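Local coordinates for protein endo-1,3-beta-glucanase, family GH16 (Zobellia galactanivorans, PDB 4BPZ) that probably hydrolyses internal 1,3-beta-linkages of glucans such as algal laminarin, acting through a calcium-binding family GH16 catalytic domain, at residues W115-N120 / Y223-I228; G175-T180 / V200-T205; D17-E22 / S57-G62; S163-D168 / N215-A220. The protein carries 1 engineered substitution. One frame throughout, in Å; residues are numbered along the deposited sequence.

Overall arrangement
Four places in this single-chain catalytic domain show how a GH16 beta-sandwich is tied together. Contact 3 comes first along the chain and closes before the others open. Contact 1 encloses contact 4, which encloses contact 2. Contact 1 lies deepest, its centre about 6 Å from the centre of the chain, where strands 110-118 and 222-230 pair beneath the sugar. Contact 2 packs strand 170-178 on the 197-202 hairpin, its centre about 20 Å from that of contact 1. Contacts 3 and 4, a calcium site and a meeting of loops, have centres about 36 Å apart, on opposite sides of the chain's centre; the sugar platform is thus interior, the calcium site and loop junction peripheral.

Contact 1 of 4, residues W115-N120 / Y223-I228; sequences WTLGAN and YLLLNI. With GLC (alpha-D-glucopyranose), chain C.
Y223 pairs with L117 where strands 110-118 and 222-230 run antiparallel in the beta-jelly-roll sandwich of family GH16, at the sugar-binding cleft. Backbone bonds run both ways in this pair, the shorter from Y223 N to L117 O at 2.9 Å. The phenol ring stands alongside the L117 side chain, A119 CA sits at its edge, and the hydroxyl bonds to S121 OG. L224 shares the other side of the sheet with T116 in a non-hydrogen-bonded pair, and its CA gives a C-H to W115 O at 3.4 Å. L225 forms the next hydrogen-bonded pair, with L225 N 2.7 Å from W115 O. Its CB lies over the W115 indole, 3.7 Å from the centroid of the five-membered ring, a CH-pi contact. GLC takes the opposite face, its C5 lying 3.4 Å above the W115 ring plane, so the indole is a sugar platform backed by leucine. CG of W115 is wedged between backbone N and carbonyl carbon (chi1 58°); with chi2 at -66°, this turns the pyrrole edge to N227, whose grip probably limits rotation of the indole. W115 NE1 donates to N227 OD1 at 2.9 Å, the acceptor 12° out of the ring plane.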
loop_
_atom_site.group_PDB
_atom_site.type_symbol
_atom_site.label_atom_id
_atom_site.label_comp_id
_atom_site.label_asym_id
_atom_site.label_seq_id
_atom_site.Cartn_x
_atom_site.Cartn_y
_atom_site.Cartn_z
ATOM N N TRP A 115 0.725 0.044 -2.446
ATOM C CA TRP A 115 -0.224 -0.334 -3.503
ATOM C C TRP A 115 -0.999 0.898 -3.909
ATOM O O TRP A 115 -0.790 1.979 -3.379
ATOM C CB TRP A 115 -1.116 -1.482 -3.014
ATOM C CG TRP A 115 -1.916 -1.211 -1.770
ATOM C CD1 TRP A 115 -1.483 -0.989 -0.495
ATOM C CD2 TRP A 115 -3.350 -1.283 -1.663
ATOM N NE1 TRP A 115 -2.518 -0.919 0.389
ATOM C CE2 TRP A 115 -3.666 -1.099 -0.312
ATOM C CE3 TRP A 115 -4.399 -1.515 -2.586
ATOM C CZ2 TRP A 115 -4.995 -1.199 0.194
ATOM C CZ3 TRP A 115 -5.690 -1.600 -2.122
ATOM C CH2 TRP A 115 -6.017 -1.447 -0.752
ATOM N N THR A 116 -1.838 0.737 -4.903
ATOM C CA THR A 116 -2.645 1.853 -5.442
ATOM C C THR A 116 -4.107 1.435 -5.520
ATOM O O THR A 116 -4.440 0.274 -5.656
ATOM C CB THR A 116 -2.180 2.293 -6.848
ATOM O OG1 THR A 116 -2.678 1.383 -7.841
ATOM C CG2 THR A 116 -0.673 2.479 -6.972
ATOM N N LEU A 117 -4.933 2.473 -5.496
ATOM C CA LEU A 117 -6.341 2.353 -5.849
ATOM C C LEU A 117 -6.639 3.431 -6.887
ATOM O O LEU A 117 -6.143 4.571 -6.785
ATOM C CB LEU A 117 -7.264 2.551 -4.652
ATOM C CG LEU A 117 -7.429 1.378 -3.689
ATOM C CD1 LEU A 117 -8.067 1.752 -2.398
ATOM C CD2 LEU A 117 -8.156 0.257 -4.428
ATOM N N GLY A 118 -7.555 3.120 -7.806
ATOM C CA GLY A 118 -8.106 4.167 -8.619
ATOM C C GLY A 118 -8.716 5.250 -7.770
ATOM O O GLY A 118 -9.396 4.988 -6.776
ATOM N N ALA A 119 -8.463 6.515 -8.207
ATOM C CA ALA A 119 -8.972 7.647 -7.439
ATOM C C ALA A 119 -10.496 7.762 -7.493
ATOM O O ALA A 119 -11.039 8.554 -6.682
ATOM C CB ALA A 119 -8.322 8.964 -7.843
ATOM N N ASN A 120 -11.165 7.019 -8.384
ATOM C CA ASN A 120 -12.636 6.894 -8.362
ATOM C C ASN A 120 -13.076 5.800 -7.467
ATOM O O ASN A 120 -14.304 5.473 -7.476
ATOM C CB ASN A 120 -13.149 6.635 -9.813
ATOM C CG ASN A 120 -12.595 5.415 -10.474
ATOM O OD1 ASN A 120 -11.745 4.670 -9.897
ATOM N ND2 ASN A 120 -13.116 5.086 -11.638
ATOM N N TYR A 223 -4.148 6.730 -6.592
ATOM C CA TYR A 223 -3.391 7.198 -5.451
ATOM C C TYR A 223 -2.670 6.067 -4.776
ATOM O O TYR A 223 -3.028 4.888 -4.941
ATOM C CB TYR A 223 -4.253 8.006 -4.459
ATOM C CG TYR A 223 -5.405 7.262 -3.890
ATOM C CD1 TYR A 223 -5.283 6.473 -2.715
ATOM C CD2 TYR A 223 -6.669 7.283 -4.515
ATOM C CE1 TYR A 223 -6.356 5.798 -2.195
ATOM C CE2 TYR A 223 -7.750 6.607 -3.996
ATOM C CZ TYR A 223 -7.594 5.892 -2.814
ATOM O OH TYR A 223 -8.705 5.258 -2.293
ATOM N N LEU A 224 -1.639 6.393 -4.019
ATOM C CA LEU A 224 -0.783 5.419 -3.343
ATOM C C LEU A 224 -1.287 5.164 -1.919
ATOM O O LEU A 224 -1.767 6.085 -1.224
ATOM C CB LEU A 224 0.646 5.970 -3.241
ATOM C CG LEU A 224 1.745 5.015 -2.781
ATOM C CD1 LEU A 224 2.014 3.973 -3.887
ATOM C CD2 LEU A 224 3.032 5.821 -2.519
ATOM N N LEU A 225 -1.173 3.905 -1.463
ATOM C CA LEU A 225 -1.437 3.499 -0.130
ATOM C C LEU A 225 -0.221 2.837 0.493
ATOM O O LEU A 225 0.481 2.076 -0.197
ATOM C CB LEU A 225 -2.629 2.524 -0.046
ATOM C CG LEU A 225 -4.005 3.048 -0.552
ATOM C CD1 LEU A 225 -4.218 2.755 -2.020
ATOM C CD2 LEU A 225 -5.137 2.509 0.274
ATOM N N LEU A 226 -0.030 3.048 1.800
ATOM C CA LEU A 226 1.048 2.414 2.576
ATOM C C LEU A 226 0.430 1.948 3.872
ATOM O O LEU A 226 -0.224 2.751 4.557
ATOM C CB LEU A 226 2.122 3.464 2.947
ATOM C CG LEU A 226 2.786 4.100 1.749
ATOM C CD1 LEU A 226 3.618 5.313 2.279
ATOM C CD2 LEU A 226 3.628 3.155 0.945
ATOM N N ASN A 227 0.630 0.692 4.255
ATOM C CA ASN A 227 -0.038 0.205 5.467
ATOM C C ASN A 227 0.666 -1.046 6.001
ATOM O O ASN A 227 1.401 -1.705 5.254
ATOM C CB ASN A 227 -1.525 -0.086 5.235
ATOM C CG ASN A 227 -1.755 -1.231 4.294
ATOM O OD1 ASN A 227 -1.579 -1.061 3.085
ATOM N ND2 ASN A 227 -2.020 -2.417 4.810
ATOM N N ILE A 228 0.372 -1.405 7.243
ATOM C CA ILE A 228 0.597 -2.801 7.744
ATOM C C ILE A 228 -0.727 -3.324 8.218
ATOM O O ILE A 228 -1.234 -2.814 9.224
ATOM C CB ILE A 228 1.634 -2.916 8.879
ATOM C CG1 ILE A 228 2.960 -2.199 8.627
ATOM C CG2 ILE A 228 1.849 -4.417 9.147
ATOM C CD1 ILE A 228 3.821 -2.169 9.891
HETATM C C1 GLC C . -4.483 -5.974 -2.495
HETATM C C2 GLC C . -5.881 -6.483 -2.007
HETATM C C3 GLC C . -6.374 -5.483 -0.951
HETATM C C4 GLC C . -5.392 -5.334 0.127
HETATM C C5 GLC C . -4.192 -4.703 -0.536
HETATM C C6 GLC C . -3.040 -4.437 0.406
HETATM O O1 GLC C . -4.569 -4.891 -3.397
HETATM O O2 GLC C . -6.708 -6.554 -3.141
HETATM O O3 GLC C . -7.670 -5.972 -0.402
HETATM O O4 GLC C . -5.927 -4.499 1.172
HETATM O O5 GLC C . -3.695 -5.634 -1.524
HETATM O O6 GLC C . -2.566 -5.629 1.021
#

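Contact 2 of 4, residues G175-T180 / V200-T205; sequences GTTPIT and VFLDDT
L202 drives its CD2 methyl into a niche formed by T177, P178 and I179, the tight part of the contact. Strand 170-178 and the hairpin of strands 197-202 and 205-211 are not hydrogen-bonded to each other; they meet through side chains, consistent with the facing layers of a beta-sandwich. T177 CG2 comes within 3.5 Å of L202 CD2, and P178 O lies 3.7 Å from the same methyl. I179 crosses the leucine at about a right angle, its CB 4.0 Å from L202 CD2. T177 divides its branches: OG1 stands anti to the backbone N (chi1 -152°), leaving the methyl to face the leucine. V207 touches both T177 and L202, and T156 touches T177 and I179. Toward solvent the contact thins out. P178 turns its CB away and contributes mainly its carbonyl O, while exposed T205 adds little more than its CG2, 3.7 Å from T177 OG1. This side is shaped by a type II' turn from L202 to T205, closed by T205 N to L202 O at 2.9 Å, while D203 OD1 accepts from V188 N. Across the two segments, cohesion comes from apolar contact and shape, with no directional polar bond to set the register.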
loop_
_atom_site.group_PDB
_atom_site.type_symbol
_atom_site.label_atom_id
_atom_site.label_comp_id
_atom_site.label_asym_id
_atom_site.label_seq_id
_atom_site.Cartn_x
_atom_site.Cartn_y
_atom_site.Cartn_z
ATOM N N GLY A 175 2.538 -12.026 -9.663
ATOM C CA GLY A 175 3.699 -12.889 -9.468
ATOM C C GLY A 175 4.304 -12.688 -8.104
ATOM O O GLY A 175 3.870 -11.848 -7.294
ATOM N N THR A 176 5.352 -13.435 -7.862
ATOM C CA THR A 176 6.136 -13.323 -6.624
ATOM C C THR A 176 7.619 -13.400 -6.984
ATOM O O THR A 176 7.996 -13.851 -8.098
ATOM C CB THR A 176 5.895 -14.449 -5.570
ATOM O OG1 THR A 176 6.309 -15.672 -6.183
ATOM C CG2 THR A 176 4.483 -14.457 -5.169
ATOM N N THR A 177 8.454 -13.008 -6.081
ATOM C CA THR A 177 9.868 -13.106 -6.298
ATOM C C THR A 177 10.587 -13.325 -5.024
ATOM O O THR A 177 10.168 -12.877 -3.974
ATOM C CB THR A 177 10.398 -11.852 -7.056
ATOM O OG1 THR A 177 11.541 -12.199 -7.816
ATOM C CG2 THR A 177 10.609 -10.628 -6.145
ATOM N N PRO A 178 11.719 -14.029 -5.029
ATOM C CA PRO A 178 12.463 -14.231 -3.773
ATOM C C PRO A 178 13.093 -12.953 -3.310
ATOM O O PRO A 178 13.539 -12.074 -4.091
ATOM C CB PRO A 178 13.545 -15.284 -4.141
ATOM C CG PRO A 178 13.243 -15.790 -5.425
ATOM C CD PRO A 178 12.194 -14.946 -6.086
ATOM N N ILE A 179 13.207 -12.794 -2.016
ATOM C CA ILE A 179 13.901 -11.655 -1.423
ATOM C C ILE A 179 14.742 -12.109 -0.260
ATOM O O ILE A 179 14.327 -13.038 0.471
ATOM C CB ILE A 179 12.875 -10.546 -0.946
ATOM C CG1 ILE A 179 13.592 -9.230 -0.525
ATOM C CG2 ILE A 179 11.940 -11.001 0.111
ATOM C CD1 ILE A 179 12.696 -8.009 -0.382
ATOM N N THR A 180 15.904 -11.491 -0.092
ATOM C CA THR A 180 16.819 -11.746 1.017
ATOM C C THR A 180 16.895 -10.565 1.958
ATOM O O THR A 180 17.007 -9.423 1.511
ATOM C CB THR A 180 18.266 -11.988 0.466
ATOM O OG1 THR A 180 18.171 -13.185 -0.282
ATOM C CG2 THR A 180 19.326 -12.055 1.589
ATOM N N VAL A 200 6.040 -4.140 -12.377
ATOM C CA VAL A 200 6.411 -4.035 -10.946
ATOM C C VAL A 200 7.721 -4.720 -10.777
ATOM O O VAL A 200 7.936 -5.861 -11.218
ATOM C CB VAL A 200 5.334 -4.642 -10.046
ATOM C CG1 VAL A 200 5.785 -4.641 -8.609
ATOM C CG2 VAL A 200 4.027 -3.918 -10.270
ATOM N N PHE A 201 8.659 -4.017 -10.115
ATOM C CA PHE A 201 10.001 -4.519 -9.895
ATOM C C PHE A 201 10.325 -4.575 -8.412
ATOM O O PHE A 201 9.855 -3.772 -7.589
ATOM C CB PHE A 201 11.015 -3.509 -10.510
ATOM C CG PHE A 201 10.958 -3.458 -12.006
ATOM C CD1 PHE A 201 11.799 -4.241 -12.790
ATOM C CD2 PHE A 201 10.153 -2.497 -12.617
ATOM C CE1 PHE A 201 11.748 -4.125 -14.203
ATOM C CE2 PHE A 201 10.119 -2.384 -14.013
ATOM C CZ PHE A 201 10.849 -3.227 -14.750
ATOM N N LEU A 202 11.240 -5.496 -8.084
ATOM C CA LEU A 202 11.974 -5.532 -6.816
ATOM C C LEU A 202 13.403 -5.275 -7.206
ATOM O O LEU A 202 14.004 -6.109 -7.921
ATOM C CB LEU A 202 11.877 -6.887 -6.156
ATOM C CG LEU A 202 12.839 -7.040 -4.937
ATOM C CD1 LEU A 202 12.538 -6.030 -3.878
ATOM C CD2 LEU A 202 12.707 -8.462 -4.364
ATOM N N ASP A 203 13.950 -4.108 -6.855
ATOM C CA ASP A 203 15.249 -3.686 -7.341
ATOM C C ASP A 203 15.180 -3.780 -8.910
ATOM O O ASP A 203 14.346 -3.128 -9.506
ATOM C CB ASP A 203 16.367 -4.468 -6.634
ATOM C CG ASP A 203 16.366 -4.165 -5.142
ATOM O OD1 ASP A 203 16.148 -3.005 -4.748
ATOM O OD2 ASP A 203 16.735 -5.059 -4.408
ATOM N N ASP A 204 16.018 -4.590 -9.536
ATOM C CA ASP A 204 15.971 -4.704 -10.989
ATOM C C ASP A 204 15.309 -5.967 -11.495
ATOM O O ASP A 204 15.386 -6.193 -12.702
ATOM C CB ASP A 204 17.407 -4.602 -11.516
ATOM C CG ASP A 204 18.018 -3.260 -11.202
ATOM O OD1 ASP A 204 17.358 -2.175 -11.250
ATOM O OD2 ASP A 204 19.204 -3.243 -10.843
ATOM N N THR A 205 14.656 -6.715 -10.647
ATOM C CA THR A 205 13.959 -7.952 -11.051
ATOM C C THR A 205 12.540 -7.634 -11.321
ATOM O O THR A 205 11.872 -7.086 -10.436
ATOM C CB THR A 205 14.117 -8.977 -9.920
ATOM O OG1 THR A 205 15.517 -9.199 -9.675
ATOM C CG2 THR A 205 13.452 -10.317 -10.331
#

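Contact 3 of 4, residues D17-E22 / S57-G62; sequences DEFEYE and SFVSDG. With CA (calcium ion), chain E.
The Y21 ring carries V59 CG1 over one face, 4.1 Å from its centroid, and D17 CG lies in plane at its edge. The F19 ring has D17 CG over a face, and its side chain crosses V59 at about a right angle, so the valine is wedged against both aromatics. These groups back a calcium site on the GH16 sandwich. D17 organises its own loop: OD1 accepts from F19 N in an Asx turn, and OD2 offers its syn lone pair to Y21 OH at 2.7 Å. With a leucine in place of Y21, D17 OD2 and D26 N would lose this hydroxyl partner and V59 CG1 would probably be left without the ring face it rests on. The calcium ion is held by E18 O, by G62 O at 2.3 Å, by E20 OE2 at 2.5 Å and by water 1, with O and OD1 of D250 completing the site. Bending at chi2 (-53°) curls E20 back to the metal. G62 has positive phi, and a CB there would crowd E20 OE2. Away from the ion, water 2 links the segments, donating to F19 O at 2.7 Å and Y21 O at 2.6 Å and accepting from G62 N at 2.6 Å.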
loop_
_atom_site.group_PDB
_atom_site.type_symbol
_atom_site.label_atom_id
_atom_site.label_comp_id
_atom_site.label_asym_id
_atom_site.label_seq_id
_atom_site.Cartn_x
_atom_site.Cartn_y
_atom_site.Cartn_z
ATOM N N ASP A 17 8.343 12.252 -1.070
ATOM C CA ASP A 17 8.564 12.539 0.369
ATOM C C ASP A 17 9.875 11.829 0.705
ATOM O O ASP A 17 9.932 10.590 0.648
ATOM C CB ASP A 17 7.382 12.174 1.289
ATOM C CG ASP A 17 7.527 12.880 2.614
ATOM O OD1 ASP A 17 8.638 13.315 2.968
ATOM O OD2 ASP A 17 6.437 12.934 3.333
ATOM N N GLU A 18 10.927 12.577 1.039
ATOM C CA GLU A 18 12.186 12.044 1.496
ATOM C C GLU A 18 12.227 11.791 3.024
ATOM O O GLU A 18 13.159 11.223 3.517
ATOM C CB GLU A 18 13.330 13.020 1.130
ATOM C CG GLU A 18 13.419 13.212 -0.386
ATOM C CD GLU A 18 13.795 12.016 -1.165
ATOM O OE1 GLU A 18 14.623 11.143 -0.757
ATOM O OE2 GLU A 18 13.311 11.948 -2.321
ATOM N N PHE A 19 11.170 12.220 3.700
ATOM C CA PHE A 19 11.032 11.960 5.128
ATOM C C PHE A 19 12.224 12.532 5.946
ATOM O O PHE A 19 12.595 11.867 6.955
ATOM C CB PHE A 19 10.788 10.459 5.388
ATOM C CG PHE A 19 9.485 10.011 4.822
ATOM C CD1 PHE A 19 8.279 10.565 5.248
ATOM C CD2 PHE A 19 9.485 9.081 3.794
ATOM C CE1 PHE A 19 7.061 10.156 4.686
ATOM C CE2 PHE A 19 8.272 8.692 3.191
ATOM C CZ PHE A 19 7.063 9.216 3.643
ATOM N N GLU A 20 12.790 13.664 5.582
ATOM C CA GLU A 20 13.938 14.193 6.291
ATOM C C GLU A 20 13.506 15.091 7.441
ATOM O O GLU A 20 14.431 15.639 8.146
ATOM C CB GLU A 20 14.897 14.832 5.240
ATOM C CG GLU A 20 15.568 13.781 4.274
ATOM C CD GLU A 20 16.337 12.535 4.888
ATOM O OE1 GLU A 20 17.051 12.886 5.895
ATOM O OE2 GLU A 20 16.277 11.255 4.383
ATOM N N TYR A 21 12.235 15.282 7.730
ATOM C CA TYR A 21 11.729 16.024 8.828
ATOM C C TYR A 21 11.374 15.137 10.074
ATOM O O TYR A 21 11.600 13.924 10.005
ATOM C CB TYR A 21 10.535 16.817 8.349
ATOM C CG TYR A 21 9.463 15.896 7.735
ATOM C CD1 TYR A 21 8.397 15.352 8.481
ATOM C CD2 TYR A 21 9.439 15.653 6.375
ATOM C CE1 TYR A 21 7.398 14.534 7.892
ATOM C CE2 TYR A 21 8.481 14.780 5.758
ATOM C CZ TYR A 21 7.513 14.273 6.504
ATOM O OH TYR A 21 6.499 13.415 5.963
ATOM N N GLU A 22 10.834 15.716 11.160
ATOM C CA GLU A 22 10.463 15.012 12.401
ATOM C C GLU A 22 8.996 15.181 12.805
ATOM O O GLU A 22 8.513 16.381 12.860
ATOM C CB GLU A 22 11.306 15.548 13.542
ATOM C CG GLU A 22 11.241 14.588 14.755
ATOM C CD GLU A 22 12.249 14.996 15.856
ATOM O OE1 GLU A 22 13.469 14.753 15.787
ATOM O OE2 GLU A 22 11.783 15.519 16.794
ATOM N N SER A 57 2.485 5.736 13.481
ATOM C CA SER A 57 3.274 6.263 12.406
ATOM C C SER A 57 3.986 7.453 12.889
ATOM O O SER A 57 3.482 8.256 13.708
ATOM C CB SER A 57 2.475 6.551 11.141
ATOM O OG SER A 57 1.488 7.537 11.428
ATOM N N PHE A 58 5.198 7.652 12.356
ATOM C CA PHE A 58 6.049 8.781 12.815
ATOM C C PHE A 58 7.220 8.883 11.842
ATOM O O PHE A 58 7.633 7.849 11.202
ATOM C CB PHE A 58 6.552 8.595 14.288
ATOM C CG PHE A 58 7.225 7.280 14.507
ATOM C CD1 PHE A 58 6.513 6.102 14.705
ATOM C CD2 PHE A 58 8.622 7.182 14.566
ATOM C CE1 PHE A 58 7.144 4.890 14.954
ATOM C CE2 PHE A 58 9.250 5.990 14.897
ATOM C CZ PHE A 58 8.497 4.811 15.050
ATOM N N VAL A 59 7.812 10.060 11.779
ATOM C CA VAL A 59 8.922 10.287 10.888
ATOM C C VAL A 59 10.083 10.749 11.763
ATOM O O VAL A 59 9.950 11.650 12.626
ATOM C CB VAL A 59 8.618 11.375 9.844
ATOM C CG1 VAL A 59 9.739 11.594 8.850
ATOM C CG2 VAL A 59 7.323 10.978 9.068
ATOM N N SER A 60 11.232 10.117 11.569
ATOM C CA SER A 60 12.402 10.481 12.381
ATOM C C SER A 60 13.600 9.937 11.695
ATOM O O SER A 60 13.548 8.920 10.951
ATOM C CB SER A 60 12.362 9.852 13.777
ATOM O OG SER A 60 12.263 8.425 13.748
ATOM N N ASP A 61 14.743 10.592 11.893
ATOM C CA ASP A 61 15.998 10.036 11.426
ATOM C C ASP A 61 16.032 9.723 9.887
ATOM O O ASP A 61 16.652 8.697 9.502
ATOM C CB ASP A 61 16.344 8.802 12.326
ATOM C CG ASP A 61 17.751 8.234 12.159
ATOM O OD1 ASP A 61 18.710 9.016 11.903
ATOM O OD2 ASP A 61 17.904 6.979 12.444
ATOM N N GLY A 62 15.311 10.490 9.094
ATOM C CA GLY A 62 15.258 10.339 7.651
ATOM C C GLY A 62 14.322 9.290 7.099
ATOM O O GLY A 62 14.261 9.113 5.878
HETATM CA CA CA E . 14.724 9.468 3.695
HETATM O O HOH W 1 15.580 9.999 1.523
HETATM O O HOH W 2 13.450 12.202 9.484
#

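Contact 4 of 4, residues S163-D168 / N215-A220; sequences SDLNSD and NTPYNA
L165 N donates to N215 O at 2.9 Å where the type I turn from D164 to S167 meets the loop 215-220, two loops without regular structure at the rim of the sandwich. The bond is nearly straight at the hydrogen (166°), although the donor sits well above the carbonyl plane. The same oxygen also receives a C-H from D164 CA at 3.3 Å, so two neighbouring residues of the turn converge on one acceptor. The turn is closed by S167 N to D164 O at 3.1 Å. Among the side chains, that of N215 lies near D164 and N166, but its orientation is doubtful. The carboxylate oxygen D164 OD1 has a clearer partner in W162 NE1. With an alanine here instead of D164, W162 NE1 would probably be left without this carboxylate acceptor. L165, in the conformer described of the two deposited, rests its CD1 3.7 Å from T216 C and against P217 CD. P217 packs on W162 as well and brings its CD to 3.6 Å from S163 O, while Y218 meets the W162 ring edge-to-face. T216 shapes this loop through an ST turn, its OG1 accepting from Y218 N at 2.9 Å. The chemistry implies a join that combines one backbone bond, straight at its hydrogen though off the carbonyl plane, with apolar packing of L165, and W162 is the shared neighbour against which D164 of one loop and P217 and Y218 of the other are placed.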
loop_
_atom_site.group_PDB
_atom_site.type_symbol
_atom_site.label_atom_id
_atom_site.label_comp_id
_atom_site.label_asym_id
_atom_site.label_seq_id
_atom_site.Cartn_x
_atom_site.Cartn_y
_atom_site.Cartn_z
ATOM N N SER A 163 -11.713 -5.082 -12.442
ATOM C CA SER A 163 -12.712 -5.639 -13.360
ATOM C C SER A 163 -12.630 -4.875 -14.659
ATOM O O SER A 163 -12.312 -3.681 -14.664
ATOM C CB SER A 163 -14.127 -5.668 -12.790
ATOM O OG SER A 163 -14.552 -4.420 -12.322
ATOM N N ASP A 164 -12.779 -5.592 -15.764
ATOM C CA ASP A 164 -12.770 -4.983 -17.086
ATOM C C ASP A 164 -13.864 -3.906 -17.174
ATOM O O ASP A 164 -14.938 -4.077 -16.581
ATOM C CB ASP A 164 -12.892 -6.051 -18.148
ATOM C CG ASP A 164 -11.531 -6.381 -18.752
ATOM O OD1 ASP A 164 -10.352 -6.286 -18.167
ATOM O OD2 ASP A 164 -11.710 -6.706 -19.888
ATOM N N LEU A 165 -13.644 -2.826 -17.872
ATOM C CA LEU A 165 -14.666 -1.769 -17.952
ATOM C C LEU A 165 -15.920 -2.236 -18.609
ATOM O O LEU A 165 -16.994 -1.720 -18.345
ATOM C CB LEU A 165 -14.107 -0.559 -18.727
ATOM C CG LEU A 165 -13.603 0.544 -17.794
ATOM C CD1 LEU A 165 -12.630 -0.303 -17.069
ATOM C CD2 LEU A 165 -12.932 1.734 -18.434
ATOM N N ASN A 166 -15.775 -3.221 -19.479
ATOM C CA ASN A 166 -16.964 -3.584 -20.200
ATOM C C ASN A 166 -17.544 -4.870 -19.590
ATOM O O ASN A 166 -18.523 -5.306 -20.083
ATOM C CB ASN A 166 -16.688 -3.643 -21.667
ATOM C CG ASN A 166 -15.834 -4.815 -22.031
ATOM O OD1 ASN A 166 -15.457 -5.631 -21.143
ATOM N ND2 ASN A 166 -15.523 -4.943 -23.363
ATOM N N SER A 167 -16.976 -5.378 -18.466
ATOM C CA SER A 167 -17.546 -6.522 -17.707
ATOM C C SER A 167 -17.572 -6.390 -16.173
ATOM O O SER A 167 -16.861 -5.631 -15.580
ATOM C CB SER A 167 -16.857 -7.825 -18.062
ATOM O OG SER A 167 -16.086 -8.276 -16.955
ATOM N N ASP A 168 -18.434 -7.130 -15.508
ATOM C CA ASP A 168 -18.345 -7.234 -14.063
ATOM C C ASP A 168 -17.274 -8.291 -13.703
ATOM O O ASP A 168 -17.184 -8.610 -12.498
ATOM C CB ASP A 168 -19.725 -7.541 -13.408
ATOM C CG ASP A 168 -20.625 -6.286 -13.279
ATOM O OD1 ASP A 168 -20.103 -5.162 -13.035
ATOM O OD2 ASP A 168 -21.867 -6.429 -13.415
ATOM N N ASN A 215 -9.715 -1.194 -21.877
ATOM C CA ASN A 215 -10.712 -1.936 -21.165
ATOM C C ASN A 215 -10.321 -2.163 -19.711
ATOM O O ASN A 215 -11.044 -2.883 -19.042
ATOM C CB ASN A 215 -10.939 -3.275 -21.868
ATOM C CG ASN A 215 -12.355 -3.808 -21.703
ATOM O OD1 ASN A 215 -12.551 -4.999 -21.794
ATOM N ND2 ASN A 215 -13.319 -2.951 -21.408
ATOM N N THR A 216 -9.189 -1.608 -19.211
ATOM C CA THR A 216 -8.780 -1.759 -17.796
ATOM C C THR A 216 -8.979 -0.394 -17.076
ATOM O O THR A 216 -8.960 0.596 -17.733
ATOM C CB THR A 216 -7.170 -1.904 -17.646
ATOM O OG1 THR A 216 -6.481 -0.628 -17.802
ATOM C CG2 THR A 216 -6.578 -2.872 -18.429
ATOM N N PRO A 217 -9.073 -0.356 -15.760
ATOM C CA PRO A 217 -9.111 0.919 -15.024
ATOM C C PRO A 217 -7.739 1.527 -14.761
ATOM O O PRO A 217 -7.587 2.426 -13.765
ATOM C CB PRO A 217 -9.854 0.540 -13.743
ATOM C CG PRO A 217 -9.531 -0.938 -13.583
ATOM C CD PRO A 217 -9.407 -1.538 -14.932
ATOM N N TYR A 218 -6.793 1.319 -15.621
ATOM C CA TYR A 218 -5.411 1.754 -15.429
ATOM C C TYR A 218 -5.032 2.865 -16.399
ATOM O O TYR A 218 -3.909 2.994 -16.835
ATOM C CB TYR A 218 -4.430 0.596 -15.537
ATOM C CG TYR A 218 -4.722 -0.529 -14.536
ATOM C CD1 TYR A 218 -4.603 -0.300 -13.186
ATOM C CD2 TYR A 218 -5.099 -1.790 -14.937
ATOM C CE1 TYR A 218 -4.818 -1.315 -12.261
ATOM C CE2 TYR A 218 -5.322 -2.789 -14.031
ATOM C CZ TYR A 218 -5.186 -2.592 -12.705
ATOM O OH TYR A 218 -5.342 -3.622 -11.796
ATOM N N ASN A 219 -6.031 3.728 -16.745
ATOM C CA ASN A 219 -5.795 4.894 -17.645
ATOM C C ASN A 219 -6.396 6.140 -17.064
ATOM O O ASN A 219 -6.633 7.131 -17.788
ATOM C CB ASN A 219 -6.319 4.610 -19.066
ATOM C CG ASN A 219 -5.566 3.412 -19.644
ATOM O OD1 ASN A 219 -4.396 3.465 -20.023
ATOM N ND2 ASN A 219 -6.282 2.298 -19.601
ATOM N N ALA A 220 -6.641 6.148 -15.761
ATOM C CA ALA A 220 -7.221 7.248 -15.045
ATOM C C ALA A 220 -6.451 7.356 -13.707
ATOM O O ALA A 220 -5.703 6.445 -13.350
ATOM C CB ALA A 220 -8.698 7.021 -14.821
#